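Local structure of serine--tRNA ligase (Pyrococcus horikoshii, 2DQ0) at residues V305-Y310 with L403-I408; A353-I358 with V371-N376; A360-Q365 with I417-Q422. The protein is a homodimeric class II aminoacyl-tRNA synthetase that uses ATP to attach serine to tRNA(Ser) and probably also to tRNA(Sec). All coordinates share one frame; numbering follows the deposited sequence.

Interaction 1 of 3, residues V305-Y310 with L403-I408; sequences VEQFVY and LNSTAI. With SSA (5'-O-(N-(L-seryl)-sulfamoyl)adenosine), chain G.
Gln307 pairs with Ser405, and Val309 with Leu403, through two backbone hydrogen bonds each, the frame of an antiparallel strand pair. At the other end the register slips by one residue in a classic beta bulge: Val305 O accepts from both Ala407 N (2.9 Å) and Ile408 N (3.2 Å), while Val305 N donates to Ile408 O.

On their shared face Glu306 and Thr406 grip the seryl part of the adenylate analogue. Glu306 CG lies anti to the backbone N, and a bend at chi2 (87°) swings the carboxylate toward Asn404 and Thr406. Its two oxygens suit it to take both the amino group and the hydroxyl of the seryl moiety: OE1 accepts from the ligand OG at 2.7 Å and OE2 from its amino N10 at 2.6 Å. Thr406 OG1, itself bonded by Ser373 N, donates to the same ligand OG at 2.8 Å, so the hydroxyl that defines serine is held by two residues, one from each strand.

Val305 CG1 meets Ala407 CB at 3.7 Å in an apolar contact, and Val309 packs on Leu403. The carbonyl oxygen of Leu403 sits over one face of the Phe308 ring, toward its rim.

Helix 254-259 packs on the ligand-facing side at Glu306, Phe308 and Asn404, helices 316-333 and 190-209 close the other face, strand 273-282 flanks 305-310, and strand 367-376 flanks 403-408.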
loop_
_atom_site.group_PDB
_atom_site.type_symbol
_atom_site.label_atom_id
_atom_site.label_comp_id
_atom_site.label_asym_id
_atom_site.label_seq_id
_atom_site.Cartn_x
_atom_site.Cartn_y
_atom_site.Cartn_z
ATOM N N VAL A 305 4.055 13.228 1.953
ATOM C CA VAL A 305 3.189 14.086 2.743
ATOM C C VAL A 305 2.656 15.043 1.680
ATOM O O VAL A 305 3.437 15.724 1.008
ATOM C CB VAL A 305 3.999 14.855 3.794
ATOM C CG1 VAL A 305 3.118 15.875 4.513
ATOM C CG2 VAL A 305 4.592 13.876 4.785
ATOM N N GLU A 306 1.335 15.093 1.529
ATOM C CA GLU A 306 0.707 15.905 0.487
ATOM C C GLU A 306 -0.214 17.039 0.927
ATOM O O GLU A 306 -1.020 16.878 1.841
ATOM C CB GLU A 306 -0.088 14.960 -0.427
ATOM C CG GLU A 306 -0.887 15.632 -1.524
ATOM C CD GLU A 306 -0.069 15.849 -2.766
ATOM O OE1 GLU A 306 1.171 15.857 -2.653
ATOM O OE2 GLU A 306 -0.666 16.016 -3.850
ATOM N N GLN A 307 -0.109 18.175 0.238
ATOM C CA GLN A 307 -0.968 19.335 0.499
ATOM C C GLN A 307 -2.115 19.287 -0.503
ATOM O O GLN A 307 -1.882 19.114 -1.703
ATOM C CB GLN A 307 -0.243 20.663 0.240
ATOM C CG GLN A 307 0.943 21.025 1.116
ATOM C CD GLN A 307 1.595 22.304 0.622
ATOM O OE1 GLN A 307 2.676 22.289 0.012
ATOM N NE2 GLN A 307 0.923 23.419 0.853
ATOM N N PHE A 308 -3.349 19.446 -0.036
ATOM C CA PHE A 308 -4.476 19.476 -0.964
ATOM C C PHE A 308 -5.413 20.582 -0.516
ATOM O O PHE A 308 -5.688 20.732 0.683
ATOM C CB PHE A 308 -5.193 18.144 -0.998
ATOM C CG PHE A 308 -6.199 18.019 -2.116
ATOM C CD1 PHE A 308 -7.462 18.627 -2.020
ATOM C CD2 PHE A 308 -5.907 17.242 -3.244
ATOM C CE1 PHE A 308 -8.412 18.449 -3.027
ATOM C CE2 PHE A 308 -6.845 17.058 -4.256
ATOM C CZ PHE A 308 -8.108 17.661 -4.152
ATOM N N VAL A 309 -5.902 21.340 -1.500
ATOM C CA VAL A 309 -6.756 22.503 -1.284
ATOM C C VAL A 309 -8.029 22.612 -2.118
ATOM O O VAL A 309 -8.036 22.385 -3.337
ATOM C CB VAL A 309 -5.946 23.797 -1.532
ATOM C CG1 VAL A 309 -6.843 25.016 -1.453
ATOM C CG2 VAL A 309 -4.829 23.905 -0.516
ATOM N N TYR A 310 -9.111 22.976 -1.432
ATOM C CA TYR A 310 -10.406 23.207 -2.061
ATOM C C TYR A 310 -10.612 24.681 -1.804
ATOM O O TYR A 310 -10.655 25.092 -0.648
ATOM C CB TYR A 310 -11.534 22.468 -1.351
ATOM C CG TYR A 310 -11.578 20.973 -1.512
ATOM C CD1 TYR A 310 -10.733 20.141 -0.772
ATOM C CD2 TYR A 310 -12.520 20.378 -2.348
ATOM C CE1 TYR A 310 -10.839 18.752 -0.856
ATOM C CE2 TYR A 310 -12.631 18.984 -2.440
ATOM C CZ TYR A 310 -11.788 18.181 -1.689
ATOM O OH TYR A 310 -11.907 16.808 -1.767
ATOM N N LEU A 403 -6.493 22.200 -5.648
ATOM C CA LEU A 403 -5.062 22.344 -5.815
ATOM C C LEU A 403 -4.343 21.260 -5.017
ATOM O O LEU A 403 -4.901 20.696 -4.069
ATOM C CB LEU A 403 -4.592 23.723 -5.350
ATOM C CG LEU A 403 -5.027 24.903 -6.218
ATOM C CD1 LEU A 403 -6.409 25.387 -5.787
ATOM C CD2 LEU A 403 -4.017 26.010 -6.064
ATOM N N ASN A 404 -3.120 20.941 -5.427
ATOM C CA ASN A 404 -2.328 19.958 -4.703
ATOM C C ASN A 404 -0.862 20.294 -4.860
ATOM O O ASN A 404 -0.440 20.962 -5.810
ATOM C CB ASN A 404 -2.620 18.531 -5.188
ATOM C CG ASN A 404 -2.139 18.277 -6.596
ATOM O OD1 ASN A 404 -0.944 18.131 -6.839
ATOM N ND2 ASN A 404 -3.068 18.218 -7.533
ATOM N N SER A 405 -0.086 19.853 -3.895
ATOM C CA SER A 405 1.330 20.105 -3.928
ATOM C C SER A 405 2.053 19.200 -2.979
ATOM O O SER A 405 1.597 18.903 -1.870
ATOM C CB SER A 405 1.624 21.552 -3.546
ATOM O OG SER A 405 3.017 21.812 -3.499
ATOM N N THR A 406 3.204 18.756 -3.429
ATOM C CA THR A 406 4.027 17.925 -2.595
ATOM C C THR A 406 4.443 18.781 -1.408
ATOM O O THR A 406 4.686 19.979 -1.565
ATOM C CB THR A 406 5.325 17.538 -3.328
ATOM O OG1 THR A 406 5.012 17.096 -4.649
ATOM C CG2 THR A 406 6.070 16.443 -2.567
ATOM N N ALA A 407 4.486 18.189 -0.223
ATOM C CA ALA A 407 5.035 18.900 0.927
ATOM C C ALA A 407 6.403 18.213 0.893
ATOM O O ALA A 407 7.415 18.837 0.638
ATOM C CB ALA A 407 4.300 18.564 2.203
ATOM N N ILE A 408 6.419 16.906 1.116
ATOM C CA ILE A 408 7.663 16.145 1.032
ATOM C C ILE A 408 7.446 14.708 0.569
ATOM O O ILE A 408 6.680 13.947 1.161
ATOM C CB ILE A 408 8.400 16.035 2.369
ATOM C CG1 ILE A 408 8.985 17.381 2.768
ATOM C CG2 ILE A 408 9.526 14.988 2.250
ATOM C CD1 ILE A 408 9.765 17.332 4.114
HETATM N N10 SSA G . -0.152 14.951 -6.163
HETATM C CA SSA G . 0.951 15.622 -6.874
HETATM C CB SSA G . 1.661 16.598 -5.975
HETATM O OG SSA G . 2.452 15.943 -4.977
HETATM C C9 SSA G . 1.999 14.656 -7.414
HETATM O O9 SSA G . 1.961 13.461 -7.136
HETATM N N8 SSA G . 2.939 15.174 -8.215
HETATM S S1 SSA G . 4.116 14.242 -8.790
HETATM O O1S SSA G . 3.451 13.242 -9.612
HETATM O O2S SSA G . 5.091 15.149 -9.384
HETATM O "O5'" SSA G . 4.710 13.554 -7.512
HETATM C "C5'" SSA G . 5.212 14.358 -6.463
HETATM C "C4'" SSA G . 6.622 13.999 -6.112
HETATM O "O4'" SSA G . 6.702 12.637 -5.652
HETATM C "C3'" SSA G . 7.673 14.074 -7.201
HETATM O "O3'" SSA G . 8.048 15.420 -7.413
HETATM C "C2'" SSA G . 8.789 13.301 -6.521
HETATM O "O2'" SSA G . 9.427 13.999 -5.478
HETATM C "C1'" SSA G . 7.994 12.122 -5.942
HETATM N N9 SSA G . 7.806 11.013 -6.873
HETATM C C8 SSA G . 6.938 10.904 -7.948
HETATM N N7 SSA G . 7.029 9.763 -8.581
HETATM C C5 SSA G . 8.020 9.075 -7.887
HETATM C C6 SSA G . 8.605 7.793 -8.068
HETATM N N6 SSA G . 8.247 6.961 -9.041
HETATM N N1 SSA G . 9.571 7.396 -7.184
HETATM C C2 SSA G . 9.923 8.242 -6.191
HETATM N N3 SSA G . 9.444 9.479 -5.926
HETATM C C4 SSA G . 8.500 9.837 -6.826
#

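Interaction 2 of 3, residues A353-I358 with V371-N376; sequences AKKYDI and VVSASN. With SSA (5'-O-(N-(L-seryl)-sulfamoyl)adenosine), chain G.
The antiparallel hairpin of strands 354-362 and 367-376, part of the large catalytic sheet of this class II synthetase, is held here by Tyr356 paired with Ala374 and Ile358 with Val372. Tyr356 N reaches Ala374 O at 3.0 Å, and Ala374 N returns to Tyr356 O at 2.8 Å. A classic beta bulge follows at the ligand end, where Val371 and Val372 both face Ile358. Val371 N gives Ile358 O a bond of 2.7 Å, whereas that from Val372 N is weak.

The two faces of the hairpin differ chemically. Ile358 and Val372 share one with Tyr356, and Val371 sits beside them in the bulge. Ile358 lies obliquely against both valines, its CG2 3.7 Å from Val371 CG1. Ile358 also meets Ala327 and Val371 meets Phe331 of helix 316-333, while Val372 packs on Thr406. Tyr356 stacks on His320 of that helix, which also bonds Ala374 O.

The other face is polar. Ser373 OG donates to Asp357 OD1 at 2.6 Å, meeting it from above the carboxylate plane. Beside them the bent chain of Lys355 lays CD across the two serines, 3.2 Å from Ser375 OG, before NZ departs to Leu348 O. A residue as small as Ser373 is consistent with the nearby sulfamoyl group, CB being 3.4 Å from the ligand O2S. With an alanine in place of Asp357 the acceptor of Ser373 OG is gone, and the hydroxyl would probably be free to turn beside the sulfamoyl group.

Val371 O takes a weak hydrogen bond from the ribose O2' of the ligand. This part of the ribose contact therefore rests on a main-chain carbonyl, which does not depend directly on the side chain at Val371, while Asp357 acts from the second shell, fixing a serine that lines the pocket.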
loop_
_atom_site.group_PDB
_atom_site.type_symbol
_atom_site.label_atom_id
_atom_site.label_comp_id
_atom_site.label_asym_id
_atom_site.label_seq_id
_atom_site.Cartn_x
_atom_site.Cartn_y
_atom_site.Cartn_z
ATOM N N ALA A 353 -3.673 23.532 -14.697
ATOM C CA ALA A 353 -3.831 24.717 -15.528
ATOM C C ALA A 353 -2.454 25.391 -15.524
ATOM O O ALA A 353 -2.041 25.991 -16.507
ATOM C CB ALA A 353 -4.869 25.657 -14.929
ATOM N N LYS A 354 -1.760 25.286 -14.395
ATOM C CA LYS A 354 -0.423 25.847 -14.216
ATOM C C LYS A 354 0.284 25.005 -13.156
ATOM O O LYS A 354 -0.346 24.535 -12.195
ATOM C CB LYS A 354 -0.494 27.306 -13.760
ATOM C CG LYS A 354 0.861 27.943 -13.556
ATOM C CD LYS A 354 0.756 29.400 -13.157
ATOM C CE LYS A 354 2.105 30.083 -13.137
ATOM N NZ LYS A 354 1.939 31.538 -12.832
ATOM N N LYS A 355 1.587 24.806 -13.328
ATOM C CA LYS A 355 2.335 23.989 -12.386
ATOM C C LYS A 355 3.740 24.487 -12.068
ATOM O O LYS A 355 4.480 24.909 -12.960
ATOM C CB LYS A 355 2.396 22.555 -12.919
ATOM C CG LYS A 355 3.230 21.589 -12.086
ATOM C CD LYS A 355 2.688 20.164 -12.166
ATOM C CE LYS A 355 2.758 19.554 -13.551
ATOM N NZ LYS A 355 1.815 18.386 -13.663
ATOM N N TYR A 356 4.095 24.450 -10.785
ATOM C CA TYR A 356 5.432 24.842 -10.350
ATOM C C TYR A 356 6.110 23.598 -9.791
ATOM O O TYR A 356 5.485 22.815 -9.086
ATOM C CB TYR A 356 5.386 25.888 -9.244
ATOM C CG TYR A 356 4.916 27.253 -9.653
ATOM C CD1 TYR A 356 3.981 27.934 -8.883
ATOM C CD2 TYR A 356 5.449 27.897 -10.768
ATOM C CE1 TYR A 356 3.588 29.228 -9.205
ATOM C CE2 TYR A 356 5.059 29.200 -11.104
ATOM C CZ TYR A 356 4.127 29.857 -10.309
ATOM O OH TYR A 356 3.744 31.145 -10.593
ATOM N N ASP A 357 7.388 23.420 -10.108
ATOM C CA ASP A 357 8.154 22.291 -9.596
ATOM C C ASP A 357 9.351 22.796 -8.800
ATOM O O ASP A 357 9.924 23.847 -9.094
ATOM C CB ASP A 357 8.704 21.425 -10.738
ATOM C CG ASP A 357 7.686 20.448 -11.303
ATOM O OD1 ASP A 357 6.471 20.605 -11.053
ATOM O OD2 ASP A 357 8.111 19.520 -12.027
ATOM N N ILE A 358 9.724 22.058 -7.774
ATOM C CA ILE A 358 10.915 22.415 -7.046
ATOM C C ILE A 358 11.946 21.371 -7.464
ATOM O O ILE A 358 11.771 20.181 -7.180
ATOM C CB ILE A 358 10.731 22.321 -5.541
ATOM C CG1 ILE A 358 9.667 23.324 -5.087
ATOM C CG2 ILE A 358 12.079 22.570 -4.860
ATOM C CD1 ILE A 358 9.423 23.349 -3.590
ATOM N N VAL A 371 11.637 17.508 -7.191
ATOM C CA VAL A 371 11.526 16.995 -5.853
ATOM C C VAL A 371 10.110 17.289 -5.302
ATOM O O VAL A 371 9.685 16.694 -4.317
ATOM C CB VAL A 371 12.674 17.601 -5.010
ATOM C CG1 VAL A 371 12.234 18.908 -4.315
ATOM C CG2 VAL A 371 13.210 16.552 -4.069
ATOM N N VAL A 372 9.390 18.208 -5.951
ATOM C CA VAL A 372 8.008 18.537 -5.587
ATOM C C VAL A 372 7.266 19.189 -6.745
ATOM O O VAL A 372 7.860 19.824 -7.607
ATOM C CB VAL A 372 7.864 19.475 -4.311
ATOM C CG1 VAL A 372 9.197 19.919 -3.819
ATOM C CG2 VAL A 372 6.982 20.695 -4.626
ATOM N N SER A 373 5.949 19.019 -6.750
ATOM C CA SER A 373 5.089 19.584 -7.772
ATOM C C SER A 373 3.884 20.235 -7.095
ATOM O O SER A 373 3.294 19.663 -6.167
ATOM C CB SER A 373 4.618 18.479 -8.711
ATOM O OG SER A 373 4.833 18.856 -10.054
ATOM N N ALA A 374 3.537 21.436 -7.550
ATOM C CA ALA A 374 2.383 22.186 -7.028
ATOM C C ALA A 374 1.496 22.563 -8.215
ATOM O O ALA A 374 1.910 23.291 -9.106
ATOM C CB ALA A 374 2.847 23.442 -6.300
ATOM N N SER A 375 0.267 22.076 -8.218
ATOM C CA SER A 375 -0.644 22.348 -9.322
ATOM C C SER A 375 -1.923 23.075 -8.927
ATOM O O SER A 375 -2.452 22.900 -7.828
ATOM C CB SER A 375 -1.060 21.027 -9.982
ATOM O OG SER A 375 0.066 20.248 -10.342
ATOM N N ASN A 376 -2.414 23.915 -9.822
ATOM C CA ASN A 376 -3.690 24.538 -9.581
ATOM C C ASN A 376 -4.551 23.785 -10.595
ATOM O O ASN A 376 -4.361 23.881 -11.818
ATOM C CB ASN A 376 -3.692 26.025 -9.896
ATOM C CG ASN A 376 -5.061 26.655 -9.666
ATOM O OD1 ASN A 376 -6.066 25.948 -9.480
ATOM N ND2 ASN A 376 -5.112 27.980 -9.686
HETATM N N10 SSA G . -0.152 14.951 -6.163
HETATM C CA SSA G . 0.951 15.622 -6.874
HETATM C CB SSA G . 1.661 16.598 -5.975
HETATM O OG SSA G . 2.452 15.943 -4.977
HETATM C C9 SSA G . 1.999 14.656 -7.414
HETATM O O9 SSA G . 1.961 13.461 -7.136
HETATM N N8 SSA G . 2.939 15.174 -8.215
HETATM S S1 SSA G . 4.116 14.242 -8.790
HETATM O O1S SSA G . 3.451 13.242 -9.612
HETATM O O2S SSA G . 5.091 15.149 -9.384
HETATM O "O5'" SSA G . 4.710 13.554 -7.512
HETATM C "C5'" SSA G . 5.212 14.358 -6.463
HETATM C "C4'" SSA G . 6.622 13.999 -6.112
HETATM O "O4'" SSA G . 6.702 12.637 -5.652
HETATM C "C3'" SSA G . 7.673 14.074 -7.201
HETATM O "O3'" SSA G . 8.048 15.420 -7.413
HETATM C "C2'" SSA G . 8.789 13.301 -6.521
HETATM O "O2'" SSA G . 9.427 13.999 -5.478
HETATM C "C1'" SSA G . 7.994 12.122 -5.942
HETATM N N9 SSA G . 7.806 11.013 -6.873
HETATM C C8 SSA G . 6.938 10.904 -7.948
HETATM N N7 SSA G . 7.029 9.763 -8.581
HETATM C C5 SSA G . 8.020 9.075 -7.887
HETATM C C6 SSA G . 8.605 7.793 -8.068
HETATM N N6 SSA G . 8.247 6.961 -9.041
HETATM N N1 SSA G . 9.571 7.396 -7.184
HETATM C C2 SSA G . 9.923 8.242 -6.191
HETATM N N3 SSA G . 9.444 9.479 -5.926
HETATM C C4 SSA G . 8.500 9.837 -6.826
#

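Interaction 3 of 3, residues A360-Q365 with I417-Q422; sequences AWMPGQ and ILENHQ
Asn420 and Glu419, at the last turn of helix 410-420, meet the end of strand 354-362 and the turn that follows it. Asn420 ND2 donates to Trp361 O at 2.8 Å; the oxygen lies in the amide plane and ND2 nearly in line with the carbonyl bond (C=O...N 173°), while the N-H...O angle is 156°. The Pro363 ring fits against the helix end, its CB 3.3 Å from Glu419 O and its CD and CG beside Asn420 OD1. Glu419 reaches on in an extended chain, CG anti to its carbonyl carbon (chi1 -78°), to accept from Gln365 N at OE1, 3.1 Å away; the donor sits above the carboxylate plane. A beta carbon on Gly364 would probably come too close to that same oxygen, which may be why a glycine fits.

Helix 410-420 follows the strand that lines the serine pocket, the strand-then-helix arrangement of class II motif 3.

Further out, Glu419 OE2 is bonded by His162 N, and Gln422 NE2 donates to Glu419 O. Asn420 ND2 also bonds Ala416 O one turn earlier. Trp361 is fixed by Arg133 O at NE1 and by edge-to-face contacts with Phe142 and Phe368, and Gln365 OE1 is held by Arg369.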
loop_
_atom_site.group_PDB
_atom_site.type_symbol
_atom_site.label_atom_id
_atom_site.label_comp_id
_atom_site.label_asym_id
_atom_site.label_seq_id
_atom_site.Cartn_x
_atom_site.Cartn_y
_atom_site.Cartn_z
ATOM N N ALA A 360 15.630 20.212 -6.913
ATOM C CA ALA A 360 16.781 20.362 -6.016
ATOM C C ALA A 360 18.053 20.096 -6.738
ATOM O O ALA A 360 18.102 19.275 -7.644
ATOM C CB ALA A 360 16.698 19.410 -4.844
ATOM N N TRP A 361 19.084 20.808 -6.320
ATOM C CA TRP A 361 20.400 20.634 -6.876
ATOM C C TRP A 361 20.897 19.307 -6.286
ATOM O O TRP A 361 20.807 19.083 -5.081
ATOM C CB TRP A 361 21.321 21.788 -6.444
ATOM C CG TRP A 361 22.711 21.537 -6.914
ATOM C CD1 TRP A 361 23.809 21.273 -6.143
ATOM C CD2 TRP A 361 23.125 21.380 -8.274
ATOM N NE1 TRP A 361 24.886 20.955 -6.940
ATOM C CE2 TRP A 361 24.495 21.012 -8.255
ATOM C CE3 TRP A 361 22.473 21.511 -9.507
ATOM C CZ2 TRP A 361 25.229 20.773 -9.432
ATOM C CZ3 TRP A 361 23.196 21.277 -10.675
ATOM C CH2 TRP A 361 24.564 20.911 -10.627
ATOM N N MET A 362 21.407 18.422 -7.127
ATOM C CA MET A 362 21.892 17.141 -6.644
ATOM C C MET A 362 23.390 17.071 -6.901
ATOM O O MET A 362 23.850 16.655 -7.968
ATOM C CB MET A 362 21.150 15.999 -7.359
ATOM C CG MET A 362 19.624 16.021 -7.166
ATOM S SD MET A 362 19.075 15.668 -5.437
ATOM C CE MET A 362 17.322 15.368 -5.705
ATOM N N PRO A 363 24.182 17.487 -5.910
ATOM C CA PRO A 363 25.640 17.475 -6.043
ATOM C C PRO A 363 26.236 16.277 -6.794
ATOM O O PRO A 363 27.057 16.455 -7.686
ATOM C CB PRO A 363 26.109 17.568 -4.596
ATOM C CG PRO A 363 25.033 18.438 -3.967
ATOM C CD PRO A 363 23.767 17.871 -4.548
ATOM N N GLY A 364 25.822 15.066 -6.432
ATOM C CA GLY A 364 26.338 13.870 -7.079
ATOM C C GLY A 364 25.963 13.727 -8.544
ATOM O O GLY A 364 26.793 13.396 -9.377
ATOM N N GLN A 365 24.704 13.964 -8.864
ATOM C CA GLN A 365 24.243 13.868 -10.237
ATOM C C GLN A 365 24.741 15.038 -11.078
ATOM O O GLN A 365 24.805 14.950 -12.306
ATOM C CB GLN A 365 22.723 13.886 -10.280
ATOM C CG GLN A 365 22.043 12.572 -9.944
ATOM C CD GLN A 365 20.543 12.683 -10.106
ATOM O OE1 GLN A 365 20.057 13.275 -11.068
ATOM N NE2 GLN A 365 19.804 12.123 -9.167
ATOM N N ILE A 417 19.025 14.996 0.526
ATOM C CA ILE A 417 19.774 15.159 1.765
ATOM C C ILE A 417 21.098 14.422 1.724
ATOM O O ILE A 417 22.111 14.956 2.170
ATOM C CB ILE A 417 18.942 14.714 2.999
ATOM C CG1 ILE A 417 17.802 15.716 3.213
ATOM C CG2 ILE A 417 19.827 14.597 4.254
ATOM C CD1 ILE A 417 16.888 15.379 4.355
ATOM N N LEU A 418 21.105 13.214 1.172
ATOM C CA LEU A 418 22.349 12.441 1.100
ATOM C C LEU A 418 23.357 13.114 0.167
ATOM O O LEU A 418 24.539 13.239 0.491
ATOM C CB LEU A 418 22.090 11.008 0.607
ATOM C CG LEU A 418 21.294 10.045 1.497
ATOM C CD1 LEU A 418 21.128 8.682 0.830
ATOM C CD2 LEU A 418 22.037 9.894 2.808
ATOM N N GLU A 419 22.890 13.553 -0.992
ATOM C CA GLU A 419 23.796 14.163 -1.929
ATOM C C GLU A 419 24.237 15.565 -1.549
ATOM O O GLU A 419 25.365 15.931 -1.809
ATOM C CB GLU A 419 23.209 14.113 -3.354
ATOM C CG GLU A 419 23.372 12.717 -3.991
ATOM C CD GLU A 419 23.001 12.617 -5.482
ATOM O OE1 GLU A 419 23.076 13.636 -6.217
ATOM O OE2 GLU A 419 22.664 11.486 -5.928
ATOM N N ASN A 420 23.380 16.325 -0.885
ATOM C CA ASN A 420 23.728 17.693 -0.513
ATOM C C ASN A 420 24.452 17.870 0.814
ATOM O O ASN A 420 25.096 18.902 1.029
ATOM C CB ASN A 420 22.476 18.562 -0.509
ATOM C CG ASN A 420 22.089 19.019 -1.895
ATOM O OD1 ASN A 420 22.812 19.786 -2.527
ATOM N ND2 ASN A 420 20.948 18.544 -2.384
ATOM N N HIS A 421 24.362 16.885 1.705
ATOM C CA HIS A 421 25.016 17.012 2.999
ATOM C C HIS A 421 26.095 15.956 3.246
ATOM O O HIS A 421 26.443 15.677 4.408
ATOM C CB HIS A 421 23.986 16.964 4.139
ATOM C CG HIS A 421 22.955 18.051 4.087
ATOM N ND1 HIS A 421 23.260 19.378 4.277
ATOM C CD2 HIS A 421 21.614 17.999 3.908
ATOM C CE1 HIS A 421 22.154 20.100 4.225
ATOM N NE2 HIS A 421 21.141 19.286 4.002
ATOM N N GLN A 422 26.618 15.375 2.167
ATOM C CA GLN A 422 27.675 14.372 2.290
ATOM C C GLN A 422 29.036 15.045 2.475
ATOM O O GLN A 422 29.230 16.187 2.086
ATOM C CB GLN A 422 27.759 13.521 1.033
ATOM C CG GLN A 422 28.180 14.318 -0.185
ATOM C CD GLN A 422 28.272 13.450 -1.412
ATOM O OE1 GLN A 422 29.084 12.527 -1.466
ATOM N NE2 GLN A 422 27.430 13.733 -2.407
#

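Interactions 1 and 2 are consecutive strand pairs of one sheet, their centres 10 Å apart. Strands 398-406 and 367-376 join them, with probable hydrogen bonds from Ser375 N to Asn404 O (2.7 Å) and from Thr406 N to Ser373 O (2.9 Å). The seryl-adenylate analogue lies across both: 305-310 and 403-408 hold its serine end, while 371-376 borders the sulfamoyl group and ribose. Interaction 3 continues along strand 354-362 from interaction 2, with centres 21 Å apart, and ties that strand's far end to the helix that follows 403-408. It stands outside the pocket, Met362 being about 8 Å from the ligand by its side chain.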